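PDB 7M1B: galactose-binding-like protein from Bacteroides thetaiotaomicron, which probably binds carbohydrate as a SusE-like protein of a glycan-utilisation system, in a family that may have some degradative capacity. Local coordinates for residues I219-A224 with N242-Y247; G287-W292 with V369-L374; V119-G124 with T195-L200. One frame throughout, in Å; residues are numbered along the deposited sequence.

Contact 1 (I219-A224 with N242-Y247); sequences IKMDNA and NYAHGY. With EDO (1,2-ethanediol), chain B.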
ATOM      1  N   ILE A 219      19.625  -1.523   2.154  1.00 18.26           N
ATOM      2  CA  ILE A 219      20.187  -2.741   2.759  1.00 17.99           C
ATOM      3  C   ILE A 219      20.248  -3.815   1.688  1.00 18.47           C
ATOM      4  O   ILE A 219      19.336  -3.921   0.850  1.00 20.01           O
ATOM      5  CB  ILE A 219      19.421  -3.252   4.015  1.00 17.89           C
ATOM      6  CG1 ILE A 219      17.936  -3.531   3.733  1.00 17.55           C
ATOM      7  CG2 ILE A 219      19.566  -2.235   5.169  1.00 18.94           C
ATOM      8  CD1 ILE A 219      17.185  -4.210   4.877  1.00 19.72           C
ATOM      9  N   LYS A 220      21.219  -4.696   1.865  1.00 16.20           N
ATOM     10  CA  LYS A 220      21.417  -5.861   1.020  1.00 16.38           C
ATOM     11  C   LYS A 220      20.524  -7.000   1.544  1.00 18.36           C
ATOM     12  O   LYS A 220      20.407  -7.197   2.780  1.00 16.82           O
ATOM     13  CB  LYS A 220      22.884  -6.278   1.025  1.00 20.09           C
ATOM     14  CG  LYS A 220      23.859  -5.376   0.275  1.00 21.51           C
ATOM     15  CD  LYS A 220      25.295  -5.921   0.290  1.00 36.02           C
ATOM     16  CE  LYS A 220      26.304  -4.994  -0.334  1.00 36.78           C
ATOM     17  NZ  LYS A 220      27.712  -5.404  -0.050  1.00 60.55           N
ATOM     18  N   MET A 221      19.981  -7.806   0.592  1.00 17.46           N
ATOM     19  CA  MET A 221      19.039  -8.855   0.986  1.00 14.93           C
ATOM     20  C   MET A 221      19.490 -10.196   0.370  1.00 17.65           C
ATOM     21  O   MET A 221      18.638 -11.021   0.035  1.00 18.35           O
ATOM     22  CB  MET A 221      17.591  -8.491   0.614  1.00 16.53           C
ATOM     23  CG  MET A 221      17.037  -7.305   1.515  1.00 16.28           C
ATOM     24  SD  MET A 221      16.862  -7.843   3.222  1.00 17.90           S
ATOM     25  CE  MET A 221      15.374  -8.803   3.092  1.00 17.82           C
ATOM     26  N   ASP A 222      20.794 -10.335   0.168  1.00 16.77           N
ATOM     27  CA  ASP A 222      21.347 -11.508  -0.539  1.00 15.79           C
ATOM     28  C   ASP A 222      22.166 -12.405   0.406  1.00 17.55           C
ATOM     29  O   ASP A 222      22.991 -13.239  -0.050  1.00 19.50           O
ATOM     30  CB  ASP A 222      22.236 -11.056  -1.729  1.00 18.09           C
ATOM     31  CG  ASP A 222      23.478 -10.334  -1.307  1.00 21.27           C
ATOM     32  OD1 ASP A 222      23.514  -9.910  -0.140  1.00 21.54           O
ATOM     33  OD2 ASP A 222      24.378 -10.198  -2.182  1.00 25.43           O
ATOM     34  N   ASN A 223      21.802 -12.427   1.683  1.00 16.72           N
ATOM     35  CA  ASN A 223      22.502 -13.285   2.622  1.00 18.06           C
ATOM     36  C   ASN A 223      21.895 -14.710   2.539  1.00 19.03           C
ATOM     37  O   ASN A 223      20.764 -14.964   2.066  1.00 17.98           O
ATOM     38  CB  ASN A 223      22.361 -12.720   4.046  1.00 17.84           C
ATOM     39  CG  ASN A 223      23.448 -13.197   5.011  1.00 20.78           C
ATOM     40  OD1 ASN A 223      24.361 -13.969   4.625  1.00 21.74           O
ATOM     41  ND2 ASN A 223      23.360 -12.777   6.262  1.00 18.93           N
ATOM     42  N   ALA A 224      22.683 -15.705   3.013  1.00 22.04           N
ATOM     43  CA  ALA A 224      22.256 -17.068   3.330  1.00 21.38           C
ATOM     44  C   ALA A 224      21.727 -17.761   2.065  1.00 21.94           C
ATOM     45  O   ALA A 224      20.761 -18.536   2.099  1.00 20.47           O
ATOM     46  CB  ALA A 224      21.245 -17.118   4.470  1.00 19.29           C
ATOM     47  N   ASN A 242      11.845 -20.946   2.328  1.00 18.02           N
ATOM     48  CA  ASN A 242      12.217 -19.816   1.462  1.00 14.79           C
ATOM     49  C   ASN A 242      12.339 -18.503   2.247  1.00 14.75           C
ATOM     50  O   ASN A 242      11.709 -18.320   3.295  1.00 18.72           O
ATOM     51  CB  ASN A 242      11.028 -19.578   0.526  1.00 15.72           C
ATOM     52  CG  ASN A 242      11.369 -18.600  -0.591  1.00 17.18           C
ATOM     53  OD1 ASN A 242      12.390 -18.745  -1.244  1.00 23.06           O
ATOM     54  ND2 ASN A 242      10.668 -17.480  -0.688  1.00 20.28           N
ATOM     55  N   TYR A 243      13.261 -17.636   1.779  1.00 15.42           N
ATOM     56  CA  TYR A 243      13.304 -16.322   2.419  1.00 14.96           C
ATOM     57  C   TYR A 243      14.197 -15.434   1.550  1.00 15.01           C
ATOM     58  O   TYR A 243      14.876 -15.900   0.658  1.00 16.80           O
ATOM     59  CB  TYR A 243      14.068 -16.414   3.774  1.00 16.84           C
ATOM     60  CG  TYR A 243      15.366 -17.198   3.743  1.00 17.54           C
ATOM     61  CD1 TYR A 243      16.582 -16.639   3.251  1.00 18.55           C
ATOM     62  CD2 TYR A 243      15.428 -18.492   4.254  1.00 18.77           C
ATOM     63  CE1 TYR A 243      17.765 -17.379   3.194  1.00 19.25           C
ATOM     64  CE2 TYR A 243      16.586 -19.239   4.194  1.00 19.10           C
ATOM     65  CZ  TYR A 243      17.777 -18.660   3.746  1.00 18.49           C
ATOM     66  OH  TYR A 243      18.865 -19.457   3.695  1.00 23.58           O
ATOM     67  N   ALA A 244      14.073 -14.115   1.777  1.00 13.98           N
ATOM     68  CA  ALA A 244      15.169 -13.177   1.463  1.00 15.47           C
ATOM     69  C   ALA A 244      15.705 -12.714   2.822  1.00 16.43           C
ATOM     70  O   ALA A 244      14.935 -12.351   3.743  1.00 17.45           O
ATOM     71  CB  ALA A 244      14.680 -11.972   0.669  1.00 15.74           C
ATOM     72  N   HIS A 245      17.027 -12.672   2.972  1.00 16.56           N
ATOM     73  CA  HIS A 245      17.648 -12.545   4.304  1.00 17.54           C
ATOM     74  C   HIS A 245      18.706 -11.461   4.245  1.00 16.06           C
ATOM     75  O   HIS A 245      19.522 -11.447   3.318  1.00 17.36           O
ATOM     76  CB  HIS A 245      18.376 -13.884   4.617  1.00 15.95           C
ATOM     77  CG  HIS A 245      18.718 -14.075   6.062  1.00 15.97           C
ATOM     78  ND1 HIS A 245      19.609 -13.244   6.766  1.00 19.06           N
ATOM     79  CD2 HIS A 245      18.358 -15.044   6.929  1.00 16.82           C
ATOM     80  CE1 HIS A 245      19.701 -13.709   8.019  1.00 21.38           C
ATOM     81  NE2 HIS A 245      19.008 -14.849   8.114  1.00 19.17           N
ATOM     82  N   GLY A 246      18.520 -10.461   5.176  1.00 15.52           N
ATOM     83  CA  GLY A 246      19.553  -9.423   5.278  1.00 17.86           C
ATOM     84  C   GLY A 246      20.738  -9.756   6.178  1.00 19.32           C
ATOM     85  O   GLY A 246      21.034 -10.912   6.438  1.00 17.68           O
ATOM     86  N   TYR A 247      21.520  -8.702   6.433  1.00 17.09           N
ATOM     87  CA  TYR A 247      22.664  -8.763   7.339  1.00 15.28           C
ATOM     88  C   TYR A 247      22.363  -8.043   8.635  1.00 15.55           C
ATOM     89  O   TYR A 247      21.612  -7.127   8.607  1.00 17.36           O
ATOM     90  CB  TYR A 247      23.894  -8.193   6.628  1.00 17.65           C
ATOM     91  CG  TYR A 247      24.256  -8.900   5.336  1.00 16.30           C
ATOM     92  CD1 TYR A 247      25.093 -10.009   5.364  1.00 18.21           C
ATOM     93  CD2 TYR A 247      23.595  -8.609   4.119  1.00 17.50           C
ATOM     94  CE1 TYR A 247      25.410 -10.708   4.201  1.00 18.20           C
ATOM     95  CE2 TYR A 247      23.892  -9.283   2.941  1.00 18.19           C
ATOM     96  CZ  TYR A 247      24.728 -10.391   3.011  1.00 18.80           C
ATOM     97  OH  TYR A 247      24.970 -11.054   1.855  1.00 21.39           O
TER
HETATM   98  C1  EDO B 501      19.157 -19.777   7.361  1.00 28.39           C
HETATM   99  O1  EDO B 501      18.335 -20.545   8.234  1.00 36.81           O
HETATM  100  C2  EDO B 501      18.841 -18.331   7.503  1.00 30.48           C
HETATM  101  O2  EDO B 501      18.508 -17.839   8.838  1.00 32.60           O
HETATM  102  O   HOH W   1      20.696  -6.208   5.304  1.00 17.66           O
HETATM  103  O   HOH W   2      18.601 -13.691   0.862  1.00 16.30           O
HETATM  104  O   HOH W   3      26.292 -13.452   1.811  1.00 45.61           O

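Contact 2 (G287-W292 with V369-L374); sequences GAIKEW and VVMQQL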
ATOM      1  N   GLY A 287      14.258 -11.357  12.221  1.00 16.63           N
ATOM      2  CA  GLY A 287      14.143 -10.603  10.987  1.00 15.82           C
ATOM      3  C   GLY A 287      12.693 -10.279  10.619  1.00 15.35           C
ATOM      4  O   GLY A 287      12.527  -9.507   9.682  1.00 16.78           O
ATOM      5  N   ALA A 288      11.723 -10.844  11.353  1.00 17.33           N
ATOM      6  CA  ALA A 288      10.362 -10.528  11.029  1.00 16.68           C
ATOM      7  C   ALA A 288      10.100  -9.024  11.279  1.00 15.88           C
ATOM      8  O   ALA A 288      10.304  -8.507  12.400  1.00 19.55           O
ATOM      9  CB  ALA A 288       9.452 -11.367  11.901  1.00 16.98           C
ATOM     10  N   ILE A 289       9.636  -8.310  10.232  1.00 16.32           N
ATOM     11  CA  ILE A 289       9.357  -6.880  10.385  1.00 15.92           C
ATOM     12  C   ILE A 289       8.064  -6.586  11.124  1.00 18.03           C
ATOM     13  O   ILE A 289       7.065  -7.308  11.023  1.00 18.20           O
ATOM     14  CB  ILE A 289       9.411  -6.240   8.970  1.00 16.85           C
ATOM     15  CG1 ILE A 289       8.269  -6.771   8.076  1.00 16.74           C
ATOM     16  CG2 ILE A 289      10.827  -6.430   8.405  1.00 17.76           C
ATOM     17  CD1 ILE A 289       8.217  -6.066   6.659  1.00 20.69           C
ATOM     18  N   LYS A 290       8.043  -5.443  11.816  1.00 18.41           N
ATOM     19  CA  LYS A 290       6.901  -5.096  12.679  1.00 19.08           C
ATOM     20  C   LYS A 290       6.153  -3.894  12.108  1.00 19.71           C
ATOM     21  O   LYS A 290       5.006  -4.080  11.677  1.00 19.85           O
ATOM     22  CB  LYS A 290       7.323  -4.908  14.133  1.00 20.19           C
ATOM     23  CG  LYS A 290       6.199  -4.378  15.079  1.00 20.07           C
ATOM     24  CD  LYS A 290       6.676  -4.319  16.525  1.00 24.31           C
ATOM     25  CE  LYS A 290       5.667  -3.607  17.446  1.00 29.92           C
ATOM     26  NZ  LYS A 290       6.255  -3.267  18.747  1.00 41.58           N
ATOM     27  N   GLU A 291       6.765  -2.711  12.072  1.00 18.36           N
ATOM     28  CA  GLU A 291       6.167  -1.577  11.392  1.00 18.58           C
ATOM     29  C   GLU A 291       7.037  -1.130  10.231  1.00 15.76           C
ATOM     30  O   GLU A 291       8.268  -1.088  10.299  1.00 18.80           O
ATOM     31  CB  GLU A 291       5.974  -0.397  12.343  1.00 19.95           C
ATOM     32  CG  GLU A 291       4.894  -0.671  13.370  1.00 22.96           C
ATOM     33  CD  GLU A 291       4.537   0.613  14.131  1.00 28.86           C
ATOM     34  OE1 GLU A 291       4.099   1.620  13.485  1.00 40.66           O
ATOM     35  OE2 GLU A 291       4.675   0.627  15.355  1.00 30.72           O
ATOM     36  N   TRP A 292       6.371  -0.728   9.152  1.00 18.21           N
ATOM     37  CA  TRP A 292       7.096  -0.192   8.012  1.00 17.16           C
ATOM     38  C   TRP A 292       6.144   0.686   7.187  1.00 16.04           C
ATOM     39  O   TRP A 292       4.916   0.694   7.376  1.00 18.92           O
ATOM     40  CB  TRP A 292       7.641  -1.368   7.161  1.00 15.75           C
ATOM     41  CG  TRP A 292       6.608  -2.200   6.421  1.00 17.59           C
ATOM     42  CD1 TRP A 292       6.226  -2.110   5.096  1.00 16.85           C
ATOM     43  CD2 TRP A 292       5.928  -3.359   6.965  1.00 15.93           C
ATOM     44  NE1 TRP A 292       5.270  -3.066   4.837  1.00 19.94           N
ATOM     45  CE2 TRP A 292       5.093  -3.889   5.937  1.00 17.23           C
ATOM     46  CE3 TRP A 292       5.904  -3.978   8.230  1.00 17.61           C
ATOM     47  CZ2 TRP A 292       4.272  -5.012   6.131  1.00 20.07           C
ATOM     48  CZ3 TRP A 292       5.077  -5.079   8.427  1.00 19.57           C
ATOM     49  CH2 TRP A 292       4.292  -5.617   7.375  1.00 19.98           C
ATOM     50  N   VAL A 369      16.559  -7.879   8.865  1.00 15.94           N
ATOM     51  CA  VAL A 369      15.322  -8.015   8.098  1.00 14.61           C
ATOM     52  C   VAL A 369      15.366  -9.362   7.392  1.00 16.20           C
ATOM     53  O   VAL A 369      16.252  -9.513   6.583  1.00 16.77           O
ATOM     54  CB  VAL A 369      15.235  -6.822   7.111  1.00 14.73           C
ATOM     55  CG1 VAL A 369      13.973  -6.971   6.249  1.00 16.33           C
ATOM     56  CG2 VAL A 369      15.097  -5.501   7.914  1.00 17.31           C
ATOM     57  N   VAL A 370      14.282 -10.158   7.552  1.00 15.60           N
ATOM     58  CA  VAL A 370      14.248 -11.458   6.868  1.00 15.33           C
ATOM     59  C   VAL A 370      12.752 -11.669   6.596  1.00 17.20           C
ATOM     60  O   VAL A 370      11.933 -11.471   7.503  1.00 18.84           O
ATOM     61  CB  VAL A 370      14.726 -12.637   7.734  1.00 14.48           C
ATOM     62  CG1 VAL A 370      14.662 -13.938   6.907  1.00 16.59           C
ATOM     63  CG2 VAL A 370      16.182 -12.439   8.149  1.00 16.35           C
ATOM     64  N   MET A 371      12.388 -11.933   5.346  1.00 14.64           N
ATOM     65  CA  MET A 371      10.960 -12.208   5.039  1.00 14.08           C
ATOM     66  C   MET A 371      10.828 -13.384   4.096  1.00 15.04           C
ATOM     67  O   MET A 371      11.795 -13.802   3.523  1.00 16.95           O
ATOM     68  CB  MET A 371      10.346 -10.958   4.427  1.00 17.27           C
ATOM     69  CG  MET A 371      10.072  -9.877   5.558  1.00 22.60           C
ATOM     70  SD  MET A 371       9.069 -10.324   7.132  1.00 25.15           S
ATOM     71  CE  MET A 371       7.447 -10.257   6.374  1.00 19.27           C
ATOM     72  N   GLN A 372       9.570 -13.859   3.860  1.00 13.78           N
ATOM     73  CA  GLN A 372       9.432 -15.097   3.063  1.00 15.60           C
ATOM     74  C   GLN A 372       8.827 -14.754   1.698  1.00 15.41           C
ATOM     75  O   GLN A 372       9.163 -15.389   0.691  1.00 15.59           O
ATOM     76  CB  GLN A 372       8.457 -16.089   3.755  1.00 16.34           C
ATOM     77  CG  GLN A 372       8.314 -17.442   3.090  1.00 15.98           C
ATOM     78  CD  GLN A 372       7.313 -18.220   3.912  1.00 15.01           C
ATOM     79  OE1 GLN A 372       6.077 -18.099   3.728  1.00 17.64           O
ATOM     80  NE2 GLN A 372       7.802 -19.075   4.797  1.00 18.50           N
ATOM     81  N   GLN A 373       7.858 -13.835   1.642  1.00 15.27           N
ATOM     82  CA  GLN A 373       7.076 -13.690   0.380  1.00 14.27           C
ATOM     83  C   GLN A 373       6.287 -12.385   0.401  1.00 14.47           C
ATOM     84  O   GLN A 373       5.797 -12.004   1.479  1.00 17.17           O
ATOM     85  CB  GLN A 373       6.126 -14.895   0.200  1.00 17.15           C
ATOM     86  CG  GLN A 373       5.613 -15.034  -1.241  1.00 16.23           C
ATOM     87  CD  GLN A 373       6.513 -15.735  -2.265  1.00 16.16           C
ATOM     88  OE1 GLN A 373       6.183 -15.738  -3.444  1.00 18.54           O
ATOM     89  NE2 GLN A 373       7.767 -16.023  -1.938  1.00 16.88           N
ATOM     90  N   LEU A 374       6.094 -11.759  -0.798  1.00 15.34           N
ATOM     91  CA  LEU A 374       5.230 -10.558  -0.896  1.00 17.29           C
ATOM     92  C   LEU A 374       4.431 -10.677  -2.196  1.00 18.45           C
ATOM     93  O   LEU A 374       5.056 -10.967  -3.251  1.00 19.27           O
ATOM     94  CB  LEU A 374       6.080  -9.305  -1.069  1.00 19.00           C
ATOM     95  CG  LEU A 374       6.913  -8.907   0.127  1.00 20.81           C
ATOM     96  CD1 LEU A 374       7.790  -7.710  -0.256  1.00 21.36           C
ATOM     97  CD2 LEU A 374       5.962  -8.543   1.282  1.00 23.38           C
TER

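Contact 3 (V119-G124 with T195-L200); sequences VNPTFG and TTLTPL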
ATOM      1  N   VAL A 119     -12.994  12.762 -11.141  1.00 30.94           N
ATOM      2  CA  VAL A 119     -13.536  11.536 -10.591  1.00 28.53           C
ATOM      3  C   VAL A 119     -12.876  10.377 -11.343  1.00 30.18           C
ATOM      4  O   VAL A 119     -12.939  10.271 -12.592  1.00 33.52           O
ATOM      5  CB  VAL A 119     -15.062  11.500 -10.751  1.00 28.73           C
ATOM      6  CG1 VAL A 119     -15.719  10.332 -10.022  1.00 31.87           C
ATOM      7  CG2 VAL A 119     -15.722  12.820 -10.307  1.00 35.65           C
ATOM      8  N   ASN A 120     -12.170   9.535 -10.585  1.00 27.33           N
ATOM      9  CA  ASN A 120     -11.436   8.440 -11.221  1.00 26.78           C
ATOM     10  C   ASN A 120     -11.895   7.112 -10.637  1.00 24.89           C
ATOM     11  O   ASN A 120     -12.307   7.027  -9.473  1.00 26.61           O
ATOM     12  CB  ASN A 120      -9.936   8.508 -10.912  1.00 32.73           C
ATOM     13  CG  ASN A 120      -9.323   9.856 -11.206  1.00 39.38           C
ATOM     14  OD1 ASN A 120      -8.575  10.384 -10.382  1.00 46.50           O
ATOM     15  ND2 ASN A 120      -9.549  10.353 -12.403  1.00 40.38           N
ATOM     16  N   PRO A 121     -11.769   5.992 -11.388  1.00 25.95           N
ATOM     17  CA  PRO A 121     -12.062   4.695 -10.789  1.00 22.80           C
ATOM     18  C   PRO A 121     -11.065   4.388  -9.671  1.00 20.04           C
ATOM     19  O   PRO A 121      -9.892   4.787  -9.722  1.00 24.62           O
ATOM     20  CB  PRO A 121     -11.827   3.706 -11.939  1.00 22.24           C
ATOM     21  CG  PRO A 121     -11.726   4.512 -13.198  1.00 26.75           C
ATOM     22  CD  PRO A 121     -11.370   5.942 -12.802  1.00 25.78           C
ATOM     23  N   THR A 122     -11.586   3.673  -8.653  1.00 22.75           N
ATOM     24  CA  THR A 122     -10.729   3.025  -7.655  1.00 22.95           C
ATOM     25  C   THR A 122     -11.301   1.627  -7.373  1.00 23.67           C
ATOM     26  O   THR A 122     -12.332   1.217  -7.942  1.00 24.47           O
ATOM     27  CB  THR A 122     -10.597   3.858  -6.351  1.00 23.04           C
ATOM     28  OG1 THR A 122      -9.550   3.307  -5.524  1.00 24.71           O
ATOM     29  CG2 THR A 122     -11.887   3.917  -5.550  1.00 22.89           C
ATOM     30  N   PHE A 123     -10.629   0.861  -6.500  1.00 22.08           N
ATOM     31  CA  PHE A 123     -11.052  -0.509  -6.218  1.00 23.82           C
ATOM     32  C   PHE A 123     -12.434  -0.503  -5.587  1.00 25.84           C
ATOM     33  O   PHE A 123     -12.606   0.079  -4.512  1.00 25.69           O
ATOM     34  CB  PHE A 123      -9.992  -1.238  -5.378  1.00 21.71           C
ATOM     35  CG  PHE A 123      -8.745  -1.283  -6.222  1.00 19.08           C
ATOM     36  CD1 PHE A 123      -8.624  -2.331  -7.164  1.00 18.82           C
ATOM     37  CD2 PHE A 123      -7.674  -0.399  -6.095  1.00 20.93           C
ATOM     38  CE1 PHE A 123      -7.557  -2.344  -8.036  1.00 20.28           C
ATOM     39  CE2 PHE A 123      -6.591  -0.414  -6.972  1.00 22.24           C
ATOM     40  CZ  PHE A 123      -6.510  -1.449  -7.906  1.00 21.32           C
ATOM     41  N   GLY A 124     -13.416  -1.041  -6.334  1.00 22.91           N
ATOM     42  CA  GLY A 124     -14.800  -1.207  -5.888  1.00 25.43           C
ATOM     43  C   GLY A 124     -15.550   0.136  -5.833  1.00 26.61           C
ATOM     44  O   GLY A 124     -16.635   0.248  -5.261  1.00 30.34           O
ATOM     45  N   THR A 195     -20.703  11.375 -14.564  1.00 36.09           N
ATOM     46  CA  THR A 195     -19.658  10.610 -15.233  1.00 34.36           C
ATOM     47  C   THR A 195     -20.048   9.135 -15.218  1.00 31.58           C
ATOM     48  O   THR A 195     -20.740   8.684 -14.289  1.00 36.10           O
ATOM     49  CB  THR A 195     -18.262  10.887 -14.635  1.00 35.73           C
ATOM     50  OG1 THR A 195     -17.238  10.209 -15.375  1.00 33.77           O
ATOM     51  CG2 THR A 195     -18.141  10.435 -13.194  1.00 35.34           C
ATOM     52  N   THR A 196     -19.656   8.423 -16.287  1.00 34.17           N
ATOM     53  CA  THR A 196     -19.826   6.969 -16.325  1.00 33.51           C
ATOM     54  C   THR A 196     -18.449   6.319 -16.196  1.00 29.46           C
ATOM     55  O   THR A 196     -17.563   6.649 -16.983  1.00 28.62           O
ATOM     56  CB  THR A 196     -20.470   6.494 -17.635  1.00 29.08           C
ATOM     57  OG1 THR A 196     -21.768   7.078 -17.693  1.00 37.75           O
ATOM     58  CG2 THR A 196     -20.494   4.979 -17.765  1.00 29.35           C
ATOM     59  N   LEU A 197     -18.242   5.506 -15.150  1.00 28.77           N
ATOM     60  CA  LEU A 197     -16.903   4.958 -14.898  1.00 25.56           C
ATOM     61  C   LEU A 197     -17.014   3.493 -14.506  1.00 22.93           C
ATOM     62  O   LEU A 197     -17.992   3.079 -13.907  1.00 25.63           O
ATOM     63  CB  LEU A 197     -16.175   5.694 -13.757  1.00 28.21           C
ATOM     64  CG  LEU A 197     -15.827   7.159 -14.027  1.00 29.33           C
ATOM     65  CD1 LEU A 197     -15.371   7.859 -12.728  1.00 28.02           C
ATOM     66  CD2 LEU A 197     -14.763   7.275 -15.125  1.00 33.85           C
ATOM     67  N   THR A 198     -15.970   2.727 -14.865  1.00 23.18           N
ATOM     68  CA  THR A 198     -15.873   1.370 -14.365  1.00 21.48           C
ATOM     69  C   THR A 198     -14.928   1.293 -13.181  1.00 19.17           C
ATOM     70  O   THR A 198     -13.758   1.633 -13.326  1.00 22.74           O
ATOM     71  CB  THR A 198     -15.357   0.458 -15.496  1.00 21.06           C
ATOM     72  OG1 THR A 198     -16.244   0.585 -16.629  1.00 23.18           O
ATOM     73  CG2 THR A 198     -15.203  -1.003 -15.079  1.00 23.08           C
ATOM     74  N   PRO A 199     -15.398   0.843 -12.003  1.00 20.57           N
ATOM     75  CA  PRO A 199     -14.519   0.585 -10.865  1.00 21.40           C
ATOM     76  C   PRO A 199     -13.360  -0.336 -11.201  1.00 20.87           C
ATOM     77  O   PRO A 199     -13.485  -1.262 -12.066  1.00 24.29           O
ATOM     78  CB  PRO A 199     -15.463  -0.074  -9.825  1.00 23.10           C
ATOM     79  CG  PRO A 199     -16.771   0.586 -10.131  1.00 25.89           C
ATOM     80  CD  PRO A 199     -16.802   0.549 -11.657  1.00 26.72           C
ATOM     81  N   LEU A 200     -12.239  -0.083 -10.498  1.00 19.76           N
ATOM     82  CA  LEU A 200     -11.136  -0.993 -10.699  1.00 18.63           C
ATOM     83  C   LEU A 200     -11.342  -2.336 -10.008  1.00 18.36           C
ATOM     84  O   LEU A 200     -12.009  -2.457  -8.983  1.00 21.59           O
ATOM     85  CB  LEU A 200      -9.870  -0.373 -10.088  1.00 19.68           C
ATOM     86  CG  LEU A 200      -9.466   1.004 -10.661  1.00 18.85           C
ATOM     87  CD1 LEU A 200      -8.098   1.416 -10.120  1.00 20.45           C
ATOM     88  CD2 LEU A 200      -9.396   0.972 -12.193  1.00 20.24           C
TER
HETATM   89  O   HOH W   4     -14.796  11.258 -14.506  1.00 40.49           O

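Contact 1 (I219-A224 with N242-Y247)
N223 and Y247 meet flat against each other: the amide of N223 lies over one face of the tyrosine ring with the two planes 15° apart. N223 CB stands 3.7 Å from the centroid of the Y247 ring, a CH-pi contact. With CG anti to the backbone N (chi1 -158°), the amide is carried back toward G246, where N223 ND2 donates to G246 O at 3.0 Å, the acceptor lying in the amide plane. H245 ND1 donates to the same G246 O from the opposite face of its carbonyl, so one oxygen fixes the rotation of both flat groups. The backbone adds N223 N to H245 O at 3.0 Å. An asparagine suits this place because one short side chain supplies both a flat face and an N-H.

The ring of Y247 is also held at its rim. Its OH donates to D222 OD1 at 2.7 Å, arriving from above the carboxylate plane, while water 3 donates to that OH. Elsewhere Y243 OH donates to A224 O at 2.6 Å, in the carbonyl plane and on a lone pair, and A224 CB rests over a face of the H245 imidazole. A phenylalanine in place of Y243 would probably leave A224 O without this donor and the loop around A224 freer to move. On the G246 side, M221 bends at chi2 and chi3 to bring SD within 3.7 Å of G246 N, where a glycine suits the tight spacing. H245 NE2 makes a weak hydrogen bond to a 1,2-ethanediol, probably from the crystallisation liquor, which R276 also hydrogen-bonds. Two tyrosine hydroxyls and one amide fasten an irregular loop to strand 244-245 and the residues flanking it, largely through side-chain polarity.

Contact 2 (G287-W292 with V369-L374)
Strand 370-380 belongs to the large antiparallel sheet of the galactose-binding-like domain, and its beginning is met here by the chain that leads into strand 289-290. The one hydrogen bond across the contact runs from V370 N to G287 O at 2.8 Å. Its donor lies 40° above the carbonyl plane, away from the lone pairs, and V369 CA adds a C-H...O contact to the same oxygen. G287 has to be glycine for two reasons: a side chain here would run into V370 CG2, and with phi at 102° it would also jam against the preceding carbonyl. V370 accordingly lays its CG2 directly against G287 CA at 3.9 Å.

In the jelly-roll beta sandwich expected of a galactose-binding-like domain, this buried packing is apolar: I289 and M371 cross at about a right angle, with I289 CG1 3.8 Å from M371 SD. Bends at chi2 (-53°) and chi3 fold the methionine back toward the strand 289-290 side, so that its sulfur also lies 3.7 Å from I289 N. The other branch of the isoleucine, CG2, touches V369 CG1 at 3.9 Å, while its CD1 sits over a face of the W292 ring, offset toward the rim. A beta-branched residue suits this position because its two arms reach different neighbours. I359 lies against both I289 and W292, and S273 against M371. Classic beta bulges interrupt both segments, at K290 and E291 opposite S361 and at Q372 and Q373 opposite W274.

Contact 3 (V119-G124 with T195-L200)
Strands 119-122 and 195-197 run nearly parallel, 20° between their directions and 8.1 Å apart at closest approach, and the segments draw together toward the end of strand 119-122 and past the end of 195-197, where F123 and L200 form a single bridge. L200 N donates to T122 O at 2.9 Å, and G124 N returns a weak bond to L200 O. G124 takes up a positive phi, which a residue without a side chain adopts easily.

Where the strands are apart, side chains fill the interval. V119 CG1, anti to the backbone N (chi1 -172°), meets L197 CD1 at 3.7 Å and T195 CG2 at 4.0 Å, both pairs crossing at a slant. L197 CD1 also lies against V119 O. At V119 and T195, where the CA atoms are farther apart, water 4 bridges the strands, donating to V119 O and pairing with T195 OG1.

L200 buries the largest share of the contact. Its CB stands over one face of the F123 ring, 3.9 Å from the centroid in a CH-pi contact, with CD1 close to CE2 and CZ. The other branch, CD2, approaches P121 CB at 3.7 Å, and that proline carbon comes to 3.2 Å from T198 O. A leucine suits this place because its forked end serves ring and proline at once, and the rigid prolines P121 and P199 present apolar surface and, having no backbone N-H, call for no acceptor. Both F123 and L200 also rest on T379 and Q267 of the other domain. The chemistry is that of a sandwich edge: apolar contacts and one water between the two sheets, then a short backbone link where they draw together near the domain junction.

How the contacts relate
Contacts 1 and 2 lie 11 Å apart, centre to centre, and share a sheet: strand 244-245 pairs with strand 370-380, with probable hydrogen bonds from A244 N to M371 O and from G246 N to V369 O. Contact 2 is wholly buried and relies on apolar packing plus one backbone bond, whereas contact 1, nearer the surface, depends on tyrosine hydroxyls, an amide and waters. Contact 3 belongs to another domain, its centre 33 Å from that of contact 2 and across the chain's centre. Partly buried, it mixes aliphatic and aromatic packing with backbone bonds, and joins the outermost strands of two separate sheets.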